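Local coordinates for nucleoporin NUP170 (Chaetomium thermophilum, PDB 5HAX), which is a nucleoporin that probably serves as a structural scaffold component of the inner ring of the nuclear pore complex, at residues A[284-289]-A[347-352]; A[532-537]-A[592-597]; A[177-182]-A[187-192]. All blocks are in the same frame, centred on the assembly; numbering follows the deposited sequence.

Contact 1 (A[284-289]-A[347-352]); sequences SPLFTD and VKFPPR
The side chain of Phe-349 reaches across to the turn at Ser-284 and Leu-286, and both residues approach its ring obliquely. Ser-284 CB comes closest, 3.6 Å from Phe-349 CE1. A little further along the same ring, Leu-286 CD1 lies 4.1 Å from Phe-349 CD1, and this one methyl also meets the ring of the next residue of the partner segment, 3.9 Å from Pro-350 CD. The leucine holds CG beside its backbone N (chi1 -63°) and extends onward from there, which carries CD1 to the junction between the two partners. With CG anti to the carbonyl carbon (chi1 -74°), the Phe-349 ring swings from a CB that does not itself point at the turn and brings its CD1-CE1 side up to Ser-284 and Leu-286. One face of the ring is covered over its centre by CG1 of Val-347.

The hydroxyl of Ser-284 works in two directions. OG accepts a nearly straight bond from Leu-286 N at 3.0 Å, an ST turn built onto the type I turn from Ser-284 to Phe-287, and it bonds to the carbonyl O of Lys-372. An alanine here would keep CB against the phenylalanine but would probably leave Leu-286 N and the Lys-372 carbonyl without this mate, so that the turn is less firmly set. No hydrogen bond links the two segments. In this part of the Nup133-like beta-propeller domain, the loop after helix 270-279 is thus joined to the residues that follow strand 341-348 by buried apolar contact, while hydrogen bonds shape the turn that presents Leu-286.

Contact 2 (A[532-537]-A[592-597]); sequences VACGQG and ALYLTR
One hydrogen bond spans this contact, from Gln-536 NE2 to the hydroxyl oxygen of Tyr-594, 3.2 Å long with an N-H...O angle of 160°. The oxygen lies almost in the amide plane of Gln-536, and NE2 meets the tyrosine at its ring edge, the amide and ring planes standing 81° apart. A bend at chi2 (-71°) folds the glutamine chain back, bringing its CG to 3.4 Å from Tyr-594 OH as well.

Backbone bonds set the position of the glutamine. Helix 522-533 ends in a Schellman motif with Gly-535, at positive phi, as its C-prime residue: Gln-536 N bonds to Ala-531 O, and Gly-535 N to Val-532 O at 2.9 Å. The chain therefore turns off the helix just where Gln-536 can meet the tyrosine that projects from helix 586-599, in the alpha-helical part of the nucleoporin.

Apolar contact between the two segments is slight. Cys-534 SG stands obliquely to the ring, 4.3 Å from Tyr-594 CE2. Leu-530 and Ala-531 of helix 522-533 and Leu-635 of helix 622-640 add side chains around the tyrosine, and Phe-467 meets its ring edge-to-face.

Contact 3 (A[177-182]-A[187-192]); sequences SFIVGT and IFLGGE
Val-180 and Phe-188 form the more regular of the two hydrogen-bonded pairs of these antiparallel strands: Phe-188 N gives Val-180 O a nearly straight bond of 3.0 Å (177°), and Val-180 N returns one to Phe-188 O. Val-180 sets CG2 between its backbone N and carbonyl carbon, where it lies 4.0 Å from Phe-188 CB. The neighbouring non-hydrogen-bonded pair packs closely on the other face, where Ile-179 and Leu-189 lie side by side, CG1 of the isoleucine 3.7 Å from CD2 of the leucine. Ile-187 CG2 touches Ile-179 CG2 on that face, which is backed by Ala-116 and Ala-118 of strand 114-120. Beyond Val-180, Thr-182 CG2 sits 3.7 Å from Phe-188 CE2, in the plane of the ring at its edge.

Toward Glu-192 the pairing is less regular. Ser-177 N and Phe-178 N both donate to Gly-190 O, at 2.9 Å and 3.0 Å; the first lies in the carbonyl plane on a lone pair, the second is tilted from it. At the exposed end, Glu-192 CG only brushes Ser-177 OG, 3.8 Å away, while that hydroxyl bonds to Asp-175. Two residues facing one make a classic beta bulge, here in a beta hairpin whose strands are the first two of a four-stranded antiparallel propeller blade.

Overall arrangement
From the N terminus, contact 3 comes first and closes the shortest loop, the few residues of the hairpin turn between 177-182 and 187-192. Contact 1 follows, drawing the loop at 284-289 to the residues just past strand 341-348 and enclosing three complete strands, 293-298, 307-313 and 318-324, as well as most of 341-348. Contact 2 closes last, bringing the turn that ends helix 522-533 to helix 586-599. The three loops run in series, neither nesting nor crossing. Contacts 1 and 3 lie in the beta-propeller domain, their centres 30 Å apart, whereas contact 2 ties helices together on the opposite side of the chain's centre from contact 3.

Contact 1 (A[284-289]-A[347-352])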
ATOM      1  N   SER A 284      -0.613  31.002  -7.942  1.00 52.83           N
ATOM      2  CA  SER A 284      -0.466  30.438  -9.275  1.00 54.15           C
ATOM      3  C   SER A 284      -1.768  30.574 -10.046  1.00 43.43           C
ATOM      4  O   SER A 284      -2.850  30.470  -9.455  1.00 43.25           O
ATOM      5  CB  SER A 284      -0.061  28.958  -9.205  1.00 48.90           C
ATOM      6  OG  SER A 284      -0.177  28.331 -10.469  1.00 43.97           O
ATOM      7  N   PRO A 285      -1.698  30.788 -11.365  1.00 44.61           N
ATOM      8  CA  PRO A 285      -2.916  30.773 -12.186  1.00 46.79           C
ATOM      9  C   PRO A 285      -3.478  29.381 -12.418  1.00 43.76           C
ATOM     10  O   PRO A 285      -4.510  29.258 -13.088  1.00 38.68           O
ATOM     11  CB  PRO A 285      -2.446  31.401 -13.505  1.00 47.93           C
ATOM     12  CG  PRO A 285      -1.009  31.038 -13.588  1.00 46.74           C
ATOM     13  CD  PRO A 285      -0.495  31.052 -12.174  1.00 48.12           C
ATOM     14  N   LEU A 286      -2.829  28.334 -11.904  1.00 41.05           N
ATOM     15  CA  LEU A 286      -3.361  26.982 -12.001  1.00 37.72           C
ATOM     16  C   LEU A 286      -4.467  26.711 -10.988  1.00 42.49           C
ATOM     17  O   LEU A 286      -5.117  25.665 -11.074  1.00 45.37           O
ATOM     18  CB  LEU A 286      -2.235  25.958 -11.814  1.00 34.19           C
ATOM     19  CG  LEU A 286      -1.109  25.966 -12.853  1.00 36.43           C
ATOM     20  CD1 LEU A 286      -0.042  24.937 -12.493  1.00 40.35           C
ATOM     21  CD2 LEU A 286      -1.644  25.704 -14.254  1.00 42.05           C
ATOM     22  N   PHE A 287      -4.699  27.623 -10.043  1.00 42.08           N
ATOM     23  CA  PHE A 287      -5.737  27.448  -9.028  1.00 38.54           C
ATOM     24  C   PHE A 287      -6.452  28.779  -8.833  1.00 42.45           C
ATOM     25  O   PHE A 287      -5.907  29.690  -8.201  1.00 42.93           O
ATOM     26  CB  PHE A 287      -5.140  26.950  -7.711  1.00 35.07           C
ATOM     27  CG  PHE A 287      -6.169  26.576  -6.677  1.00 40.28           C
ATOM     28  CD1 PHE A 287      -7.406  26.070  -7.050  1.00 45.37           C
ATOM     29  CD2 PHE A 287      -5.897  26.736  -5.328  1.00 43.18           C
ATOM     30  CE1 PHE A 287      -8.347  25.729  -6.099  1.00 43.53           C
ATOM     31  CE2 PHE A 287      -6.836  26.397  -4.373  1.00 45.53           C
ATOM     32  CZ  PHE A 287      -8.061  25.893  -4.759  1.00 38.60           C
ATOM     33  N   THR A 288      -7.673  28.882  -9.364  1.00 42.41           N
ATOM     34  CA  THR A 288      -8.487  30.089  -9.289  1.00 44.66           C
ATOM     35  C   THR A 288      -9.921  29.696  -8.965  1.00 45.46           C
ATOM     36  O   THR A 288     -10.235  28.520  -8.760  1.00 38.45           O
ATOM     37  CB  THR A 288      -8.457  30.871 -10.604  1.00 39.31           C
ATOM     38  OG1 THR A 288      -9.151  30.126 -11.612  1.00 40.34           O
ATOM     39  CG2 THR A 288      -7.025  31.129 -11.058  1.00 43.08           C
ATOM     40  N   ASP A 289     -10.808  30.696  -8.937  1.00 43.21           N
ATOM     41  CA  ASP A 289     -12.225  30.435  -8.706  1.00 39.12           C
ATOM     42  C   ASP A 289     -12.861  29.651  -9.848  1.00 38.07           C
ATOM     43  O   ASP A 289     -13.947  29.088  -9.668  1.00 42.47           O
ATOM     44  CB  ASP A 289     -12.979  31.750  -8.497  1.00 53.06           C
ATOM     45  CG  ASP A 289     -13.126  32.548  -9.776  1.00 43.65           C
ATOM     46  OD1 ASP A 289     -14.196  33.155  -9.976  1.00 57.35           O
ATOM     47  OD2 ASP A 289     -12.172  32.571 -10.580  1.00 51.04           O
ATOM     48  N   VAL A 347       1.221  22.481  -1.444  1.00 38.52           N
ATOM     49  CA  VAL A 347       0.796  22.219  -2.817  1.00 36.62           C
ATOM     50  C   VAL A 347       1.954  21.582  -3.573  1.00 38.29           C
ATOM     51  O   VAL A 347       3.066  22.121  -3.583  1.00 42.65           O
ATOM     52  CB  VAL A 347       0.348  23.507  -3.538  1.00 41.92           C
ATOM     53  CG1 VAL A 347      -0.093  23.191  -4.967  1.00 41.70           C
ATOM     54  CG2 VAL A 347      -0.771  24.194  -2.772  1.00 40.73           C
ATOM     55  N   LYS A 348       1.686  20.448  -4.221  1.00 33.73           N
ATOM     56  CA  LYS A 348       2.608  19.860  -5.187  1.00 37.29           C
ATOM     57  C   LYS A 348       2.117  20.224  -6.584  1.00 38.59           C
ATOM     58  O   LYS A 348       1.060  19.751  -7.021  1.00 37.64           O
ATOM     59  CB  LYS A 348       2.709  18.345  -5.013  1.00 35.74           C
ATOM     60  CG  LYS A 348       3.825  17.699  -5.841  1.00 34.20           C
ATOM     61  CD  LYS A 348       5.215  18.136  -5.366  1.00 36.29           C
ATOM     62  CE  LYS A 348       6.301  17.837  -6.391  1.00 44.54           C
ATOM     63  NZ  LYS A 348       6.827  16.449  -6.291  1.00 40.42           N
ATOM     64  N   PHE A 349       2.879  21.066  -7.277  1.00 41.27           N
ATOM     65  CA  PHE A 349       2.504  21.505  -8.610  1.00 36.42           C
ATOM     66  C   PHE A 349       2.882  20.461  -9.659  1.00 39.93           C
ATOM     67  O   PHE A 349       3.729  19.600  -9.417  1.00 39.57           O
ATOM     68  CB  PHE A 349       3.168  22.839  -8.932  1.00 38.19           C
ATOM     69  CG  PHE A 349       2.554  24.010  -8.215  1.00 40.83           C
ATOM     70  CD1 PHE A 349       1.398  24.605  -8.694  1.00 40.97           C
ATOM     71  CD2 PHE A 349       3.133  24.518  -7.064  1.00 42.30           C
ATOM     72  CE1 PHE A 349       0.830  25.682  -8.038  1.00 40.01           C
ATOM     73  CE2 PHE A 349       2.570  25.596  -6.404  1.00 46.15           C
ATOM     74  CZ  PHE A 349       1.416  26.176  -6.893  1.00 42.64           C
ATOM     75  N   PRO A 350       2.270  20.528 -10.840  1.00 36.96           N
ATOM     76  CA  PRO A 350       2.459  19.472 -11.846  1.00 36.57           C
ATOM     77  C   PRO A 350       3.869  19.456 -12.405  1.00 40.56           C
ATOM     78  O   PRO A 350       4.575  20.477 -12.381  1.00 37.78           O
ATOM     79  CB  PRO A 350       1.446  19.838 -12.943  1.00 38.32           C
ATOM     80  CG  PRO A 350       0.495  20.783 -12.319  1.00 38.37           C
ATOM     81  CD  PRO A 350       1.246  21.503 -11.251  1.00 36.56           C
ATOM     82  N   PRO A 351       4.299  18.324 -12.958  1.00 38.77           N
ATOM     83  CA  PRO A 351       5.555  18.294 -13.714  1.00 41.24           C
ATOM     84  C   PRO A 351       5.399  19.040 -15.031  1.00 38.26           C
ATOM     85  O   PRO A 351       4.296  19.390 -15.449  1.00 38.37           O
ATOM     86  CB  PRO A 351       5.783  16.801 -13.942  1.00 42.86           C
ATOM     87  CG  PRO A 351       4.387  16.261 -14.069  1.00 40.83           C
ATOM     88  CD  PRO A 351       3.552  17.061 -13.095  1.00 38.20           C
ATOM     89  N   ARG A 352       6.530  19.271 -15.697  1.00 42.23           N
ATOM     90  CA  ARG A 352       6.548  20.003 -16.960  1.00 49.88           C
ATOM     91  C   ARG A 352       6.702  19.101 -18.178  1.00 60.50           C
ATOM     92  O   ARG A 352       6.116  19.387 -19.227  1.00 63.18           O
ATOM     93  CB  ARG A 352       7.677  21.039 -16.951  1.00 46.25           C
ATOM     94  CG  ARG A 352       7.636  21.993 -18.140  1.00 53.90           C
ATOM     95  CD  ARG A 352       8.278  23.329 -17.808  1.00 57.59           C
ATOM     96  NE  ARG A 352       7.409  24.167 -16.986  1.00 49.54           N
ATOM     97  CZ  ARG A 352       6.521  25.039 -17.460  1.00 45.88           C
ATOM     98  NH1 ARG A 352       6.361  25.202 -18.767  1.00 46.33           N
ATOM     99  NH2 ARG A 352       5.785  25.752 -16.616  1.00 41.73           N
TER

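Contact 2 (A[532-537]-A[592-597])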
ATOM      1  N   VAL A 532      20.492  -8.364  -5.455  1.00 45.38           N
ATOM      2  CA  VAL A 532      20.420  -8.925  -6.803  1.00 44.11           C
ATOM      3  C   VAL A 532      21.355 -10.120  -6.928  1.00 51.69           C
ATOM      4  O   VAL A 532      20.992 -11.154  -7.502  1.00 51.55           O
ATOM      5  CB  VAL A 532      20.745  -7.846  -7.854  1.00 48.02           C
ATOM      6  CG1 VAL A 532      20.841  -8.460  -9.251  1.00 46.11           C
ATOM      7  CG2 VAL A 532      19.695  -6.744  -7.831  1.00 48.61           C
ATOM      8  N   ALA A 533      22.574  -9.999  -6.396  1.00 47.11           N
ATOM      9  CA  ALA A 533      23.513 -11.115  -6.432  1.00 53.65           C
ATOM     10  C   ALA A 533      22.941 -12.353  -5.757  1.00 55.86           C
ATOM     11  O   ALA A 533      23.256 -13.479  -6.158  1.00 58.02           O
ATOM     12  CB  ALA A 533      24.829 -10.714  -5.767  1.00 47.41           C
ATOM     13  N   CYS A 534      22.096 -12.170  -4.745  1.00 55.67           N
ATOM     14  CA  CYS A 534      21.471 -13.274  -4.031  1.00 56.76           C
ATOM     15  C   CYS A 534      20.173 -13.739  -4.682  1.00 54.10           C
ATOM     16  O   CYS A 534      19.472 -14.576  -4.104  1.00 57.62           O
ATOM     17  CB  CYS A 534      21.211 -12.874  -2.575  1.00 51.86           C
ATOM     18  SG  CYS A 534      22.714 -12.661  -1.597  1.00 48.40           S
ATOM     19  N   GLY A 535      19.835 -13.219  -5.861  1.00 57.15           N
ATOM     20  CA  GLY A 535      18.670 -13.662  -6.597  1.00 64.02           C
ATOM     21  C   GLY A 535      17.431 -12.813  -6.427  1.00 70.52           C
ATOM     22  O   GLY A 535      16.388 -13.156  -6.995  1.00 65.49           O
ATOM     23  N   GLN A 536      17.502 -11.723  -5.666  1.00 56.22           N
ATOM     24  CA  GLN A 536      16.343 -10.856  -5.512  1.00 62.62           C
ATOM     25  C   GLN A 536      16.061 -10.120  -6.816  1.00 66.33           C
ATOM     26  O   GLN A 536      16.981  -9.688  -7.517  1.00 64.94           O
ATOM     27  CB  GLN A 536      16.568  -9.859  -4.376  1.00 52.95           C
ATOM     28  CG  GLN A 536      16.744 -10.511  -3.010  1.00 50.96           C
ATOM     29  CD  GLN A 536      15.454 -11.103  -2.469  1.00 57.23           C
ATOM     30  OE1 GLN A 536      14.411 -11.059  -3.123  1.00 56.67           O
ATOM     31  NE2 GLN A 536      15.520 -11.654  -1.265  1.00 53.43           N
ATOM     32  N   GLY A 537      14.778  -9.979  -7.139  1.00 77.86           N
ATOM     33  CA  GLY A 537      14.363  -9.492  -8.434  1.00 84.76           C
ATOM     34  C   GLY A 537      14.276 -10.558  -9.505  1.00 96.42           C
ATOM     35  O   GLY A 537      13.682 -10.303 -10.560  1.00 98.86           O
ATOM     36  N   ALA A 592      24.861  -5.622   6.658  1.00 41.76           N
ATOM     37  CA  ALA A 592      24.036  -5.441   7.847  1.00 44.83           C
ATOM     38  C   ALA A 592      22.654  -4.914   7.483  1.00 49.13           C
ATOM     39  O   ALA A 592      21.649  -5.336   8.069  1.00 41.59           O
ATOM     40  CB  ALA A 592      24.730  -4.489   8.819  1.00 44.65           C
ATOM     41  N   LEU A 593      22.583  -3.992   6.523  1.00 45.37           N
ATOM     42  CA  LEU A 593      21.296  -3.434   6.122  1.00 45.18           C
ATOM     43  C   LEU A 593      20.416  -4.504   5.490  1.00 44.50           C
ATOM     44  O   LEU A 593      19.246  -4.658   5.859  1.00 42.23           O
ATOM     45  CB  LEU A 593      21.514  -2.269   5.155  1.00 45.65           C
ATOM     46  CG  LEU A 593      20.284  -1.453   4.752  1.00 47.95           C
ATOM     47  CD1 LEU A 593      19.608  -0.839   5.971  1.00 38.98           C
ATOM     48  CD2 LEU A 593      20.681  -0.373   3.756  1.00 46.99           C
ATOM     49  N   TYR A 594      20.971  -5.263   4.543  1.00 43.25           N
ATOM     50  CA  TYR A 594      20.213  -6.330   3.899  1.00 40.25           C
ATOM     51  C   TYR A 594      19.734  -7.358   4.917  1.00 45.55           C
ATOM     52  O   TYR A 594      18.552  -7.716   4.946  1.00 44.35           O
ATOM     53  CB  TYR A 594      21.071  -6.994   2.821  1.00 39.61           C
ATOM     54  CG  TYR A 594      20.358  -8.080   2.051  1.00 46.31           C
ATOM     55  CD1 TYR A 594      19.099  -7.862   1.514  1.00 46.98           C
ATOM     56  CD2 TYR A 594      20.950  -9.320   1.850  1.00 50.09           C
ATOM     57  CE1 TYR A 594      18.441  -8.850   0.806  1.00 48.26           C
ATOM     58  CE2 TYR A 594      20.300 -10.316   1.142  1.00 46.40           C
ATOM     59  CZ  TYR A 594      19.047 -10.075   0.621  1.00 48.03           C
ATOM     60  OH  TYR A 594      18.393 -11.059  -0.084  1.00 42.77           O
ATOM     61  N   LEU A 595      20.645  -7.845   5.766  1.00 47.57           N
ATOM     62  CA  LEU A 595      20.278  -8.861   6.750  1.00 44.63           C
ATOM     63  C   LEU A 595      19.186  -8.360   7.686  1.00 43.55           C
ATOM     64  O   LEU A 595      18.232  -9.090   7.985  1.00 44.15           O
ATOM     65  CB  LEU A 595      21.509  -9.285   7.552  1.00 50.86           C
ATOM     66  CG  LEU A 595      21.243 -10.252   8.711  1.00 48.77           C
ATOM     67  CD1 LEU A 595      20.605 -11.536   8.204  1.00 48.99           C
ATOM     68  CD2 LEU A 595      22.528 -10.545   9.468  1.00 46.00           C
ATOM     69  N   THR A 596      19.317  -7.123   8.171  1.00 39.12           N
ATOM     70  CA  THR A 596      18.310  -6.565   9.067  1.00 50.05           C
ATOM     71  C   THR A 596      16.936  -6.576   8.415  1.00 42.33           C
ATOM     72  O   THR A 596      15.948  -6.999   9.026  1.00 43.91           O
ATOM     73  CB  THR A 596      18.697  -5.140   9.466  1.00 49.62           C
ATOM     74  OG1 THR A 596      19.944  -5.162  10.174  1.00 46.74           O
ATOM     75  CG2 THR A 596      17.620  -4.510  10.351  1.00 51.10           C
ATOM     76  N   ARG A 597      16.859  -6.121   7.164  1.00 39.53           N
ATOM     77  CA  ARG A 597      15.573  -6.023   6.486  1.00 42.47           C
ATOM     78  C   ARG A 597      14.969  -7.398   6.224  1.00 46.16           C
ATOM     79  O   ARG A 597      13.746  -7.525   6.109  1.00 51.30           O
ATOM     80  CB  ARG A 597      15.739  -5.234   5.185  1.00 36.71           C
ATOM     81  CG  ARG A 597      16.017  -3.753   5.424  1.00 38.10           C
ATOM     82  CD  ARG A 597      16.442  -3.022   4.156  1.00 41.15           C
ATOM     83  NE  ARG A 597      16.511  -1.575   4.368  1.00 38.14           N
ATOM     84  CZ  ARG A 597      16.949  -0.700   3.467  1.00 37.70           C
ATOM     85  NH1 ARG A 597      17.368  -1.116   2.278  1.00 40.33           N
ATOM     86  NH2 ARG A 597      16.970   0.595   3.755  1.00 42.76           N
TER

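Contact 3 (A[177-182]-A[187-192])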
ATOM      1  N   SER A 177     -25.258   7.278  -6.072  1.00 40.81           N
ATOM      2  CA  SER A 177     -24.180   7.027  -7.019  1.00 43.49           C
ATOM      3  C   SER A 177     -22.862   6.679  -6.348  1.00 36.33           C
ATOM      4  O   SER A 177     -21.912   6.312  -7.049  1.00 36.54           O
ATOM      5  CB  SER A 177     -23.957   8.250  -7.925  1.00 40.08           C
ATOM      6  OG  SER A 177     -25.034   8.433  -8.825  1.00 43.52           O
ATOM      7  N   PHE A 178     -22.774   6.781  -5.024  1.00 37.83           N
ATOM      8  CA  PHE A 178     -21.537   6.536  -4.296  1.00 40.08           C
ATOM      9  C   PHE A 178     -21.855   5.730  -3.047  1.00 40.77           C
ATOM     10  O   PHE A 178     -22.729   6.113  -2.264  1.00 39.32           O
ATOM     11  CB  PHE A 178     -20.849   7.857  -3.926  1.00 41.64           C
ATOM     12  CG  PHE A 178     -20.746   8.823  -5.073  1.00 37.61           C
ATOM     13  CD1 PHE A 178     -19.841   8.606  -6.098  1.00 39.56           C
ATOM     14  CD2 PHE A 178     -21.557   9.947  -5.127  1.00 38.41           C
ATOM     15  CE1 PHE A 178     -19.745   9.490  -7.159  1.00 34.95           C
ATOM     16  CE2 PHE A 178     -21.466  10.837  -6.182  1.00 43.66           C
ATOM     17  CZ  PHE A 178     -20.560  10.609  -7.201  1.00 39.54           C
ATOM     18  N   ILE A 179     -21.151   4.613  -2.875  1.00 37.88           N
ATOM     19  CA  ILE A 179     -21.290   3.748  -1.710  1.00 41.38           C
ATOM     20  C   ILE A 179     -19.894   3.470  -1.173  1.00 40.48           C
ATOM     21  O   ILE A 179     -18.996   3.099  -1.937  1.00 37.95           O
ATOM     22  CB  ILE A 179     -21.996   2.421  -2.054  1.00 48.57           C
ATOM     23  CG1 ILE A 179     -23.318   2.676  -2.783  1.00 40.96           C
ATOM     24  CG2 ILE A 179     -22.224   1.597  -0.787  1.00 41.70           C
ATOM     25  CD1 ILE A 179     -23.907   1.430  -3.417  1.00 40.73           C
ATOM     26  N   VAL A 180     -19.711   3.651   0.134  1.00 40.42           N
ATOM     27  CA  VAL A 180     -18.439   3.362   0.787  1.00 41.05           C
ATOM     28  C   VAL A 180     -18.712   2.600   2.075  1.00 47.16           C
ATOM     29  O   VAL A 180     -19.765   2.752   2.701  1.00 41.17           O
ATOM     30  CB  VAL A 180     -17.627   4.646   1.077  1.00 42.08           C
ATOM     31  CG1 VAL A 180     -17.224   5.318  -0.226  1.00 47.92           C
ATOM     32  CG2 VAL A 180     -18.417   5.602   1.963  1.00 45.37           C
ATOM     33  N   GLY A 181     -17.748   1.773   2.461  1.00 44.12           N
ATOM     34  CA  GLY A 181     -17.865   0.975   3.664  1.00 44.09           C
ATOM     35  C   GLY A 181     -16.681   1.185   4.582  1.00 41.44           C
ATOM     36  O   GLY A 181     -15.559   1.433   4.140  1.00 48.94           O
ATOM     37  N   THR A 182     -16.949   1.083   5.881  1.00 45.79           N
ATOM     38  CA  THR A 182     -15.911   1.187   6.894  1.00 43.07           C
ATOM     39  C   THR A 182     -15.397  -0.195   7.283  1.00 52.65           C
ATOM     40  O   THR A 182     -15.980  -1.229   6.946  1.00 45.15           O
ATOM     41  CB  THR A 182     -16.425   1.906   8.142  1.00 44.82           C
ATOM     42  OG1 THR A 182     -17.364   1.067   8.827  1.00 45.19           O
ATOM     43  CG2 THR A 182     -17.084   3.232   7.782  1.00 51.60           C
ATOM     44  N   ILE A 187     -22.177   1.271   6.272  1.00 44.79           N
ATOM     45  CA  ILE A 187     -22.433   1.539   4.856  1.00 44.35           C
ATOM     46  C   ILE A 187     -22.999   2.948   4.726  1.00 51.31           C
ATOM     47  O   ILE A 187     -24.072   3.241   5.268  1.00 47.05           O
ATOM     48  CB  ILE A 187     -23.404   0.508   4.255  1.00 41.73           C
ATOM     49  CG1 ILE A 187     -22.820  -0.906   4.366  1.00 43.03           C
ATOM     50  CG2 ILE A 187     -23.713   0.845   2.801  1.00 42.38           C
ATOM     51  CD1 ILE A 187     -23.802  -2.004   4.007  1.00 46.74           C
ATOM     52  N   PHE A 188     -22.294   3.809   3.990  1.00 43.40           N
ATOM     53  CA  PHE A 188     -22.705   5.188   3.759  1.00 41.21           C
ATOM     54  C   PHE A 188     -23.019   5.415   2.282  1.00 45.70           C
ATOM     55  O   PHE A 188     -22.373   4.841   1.400  1.00 40.23           O
ATOM     56  CB  PHE A 188     -21.617   6.169   4.211  1.00 43.60           C
ATOM     57  CG  PHE A 188     -21.368   6.164   5.695  1.00 42.98           C
ATOM     58  CD1 PHE A 188     -22.261   6.769   6.563  1.00 40.94           C
ATOM     59  CD2 PHE A 188     -20.236   5.563   6.221  1.00 49.57           C
ATOM     60  CE1 PHE A 188     -22.033   6.770   7.928  1.00 45.40           C
ATOM     61  CE2 PHE A 188     -20.002   5.562   7.586  1.00 44.62           C
ATOM     62  CZ  PHE A 188     -20.903   6.167   8.440  1.00 45.01           C
ATOM     63  N   LEU A 189     -24.009   6.278   2.020  1.00 41.42           N
ATOM     64  CA  LEU A 189     -24.528   6.507   0.675  1.00 40.10           C
ATOM     65  C   LEU A 189     -24.609   7.997   0.365  1.00 43.61           C
ATOM     66  O   LEU A 189     -24.872   8.821   1.245  1.00 42.08           O
ATOM     67  CB  LEU A 189     -25.931   5.909   0.501  1.00 42.40           C
ATOM     68  CG  LEU A 189     -26.181   4.478   0.972  1.00 45.60           C
ATOM     69  CD1 LEU A 189     -27.668   4.181   0.877  1.00 49.05           C
ATOM     70  CD2 LEU A 189     -25.381   3.476   0.157  1.00 45.59           C
ATOM     71  N   GLY A 190     -24.411   8.324  -0.913  1.00 38.86           N
ATOM     72  CA  GLY A 190     -24.546   9.678  -1.428  1.00 45.56           C
ATOM     73  C   GLY A 190     -24.764   9.618  -2.924  1.00 42.84           C
ATOM     74  O   GLY A 190     -24.606   8.569  -3.550  1.00 40.02           O
ATOM     75  N   GLY A 191     -25.127  10.757  -3.502  1.00 32.14           N
ATOM     76  CA  GLY A 191     -25.425  10.772  -4.921  1.00 41.68           C
ATOM     77  C   GLY A 191     -25.501  12.156  -5.524  1.00 34.81           C
ATOM     78  O   GLY A 191     -24.974  13.127  -4.979  1.00 36.62           O
ATOM     79  N   GLU A 192     -26.176  12.225  -6.674  1.00 38.94           N
ATOM     80  CA  GLU A 192     -26.193  13.408  -7.523  1.00 40.52           C
ATOM     81  C   GLU A 192     -27.489  14.208  -7.401  1.00 38.53           C
ATOM     82  O   GLU A 192     -27.774  15.049  -8.260  1.00 39.81           O
ATOM     83  CB  GLU A 192     -25.948  12.997  -8.977  1.00 42.15           C
ATOM     84  CG  GLU A 192     -24.638  12.233  -9.167  1.00 43.66           C
ATOM     85  CD  GLU A 192     -24.355  11.888 -10.616  1.00 46.78           C
ATOM     86  OE1 GLU A 192     -25.319  11.657 -11.376  1.00 54.36           O
ATOM     87  OE2 GLU A 192     -23.164  11.849 -10.993  1.00 48.30           O
TER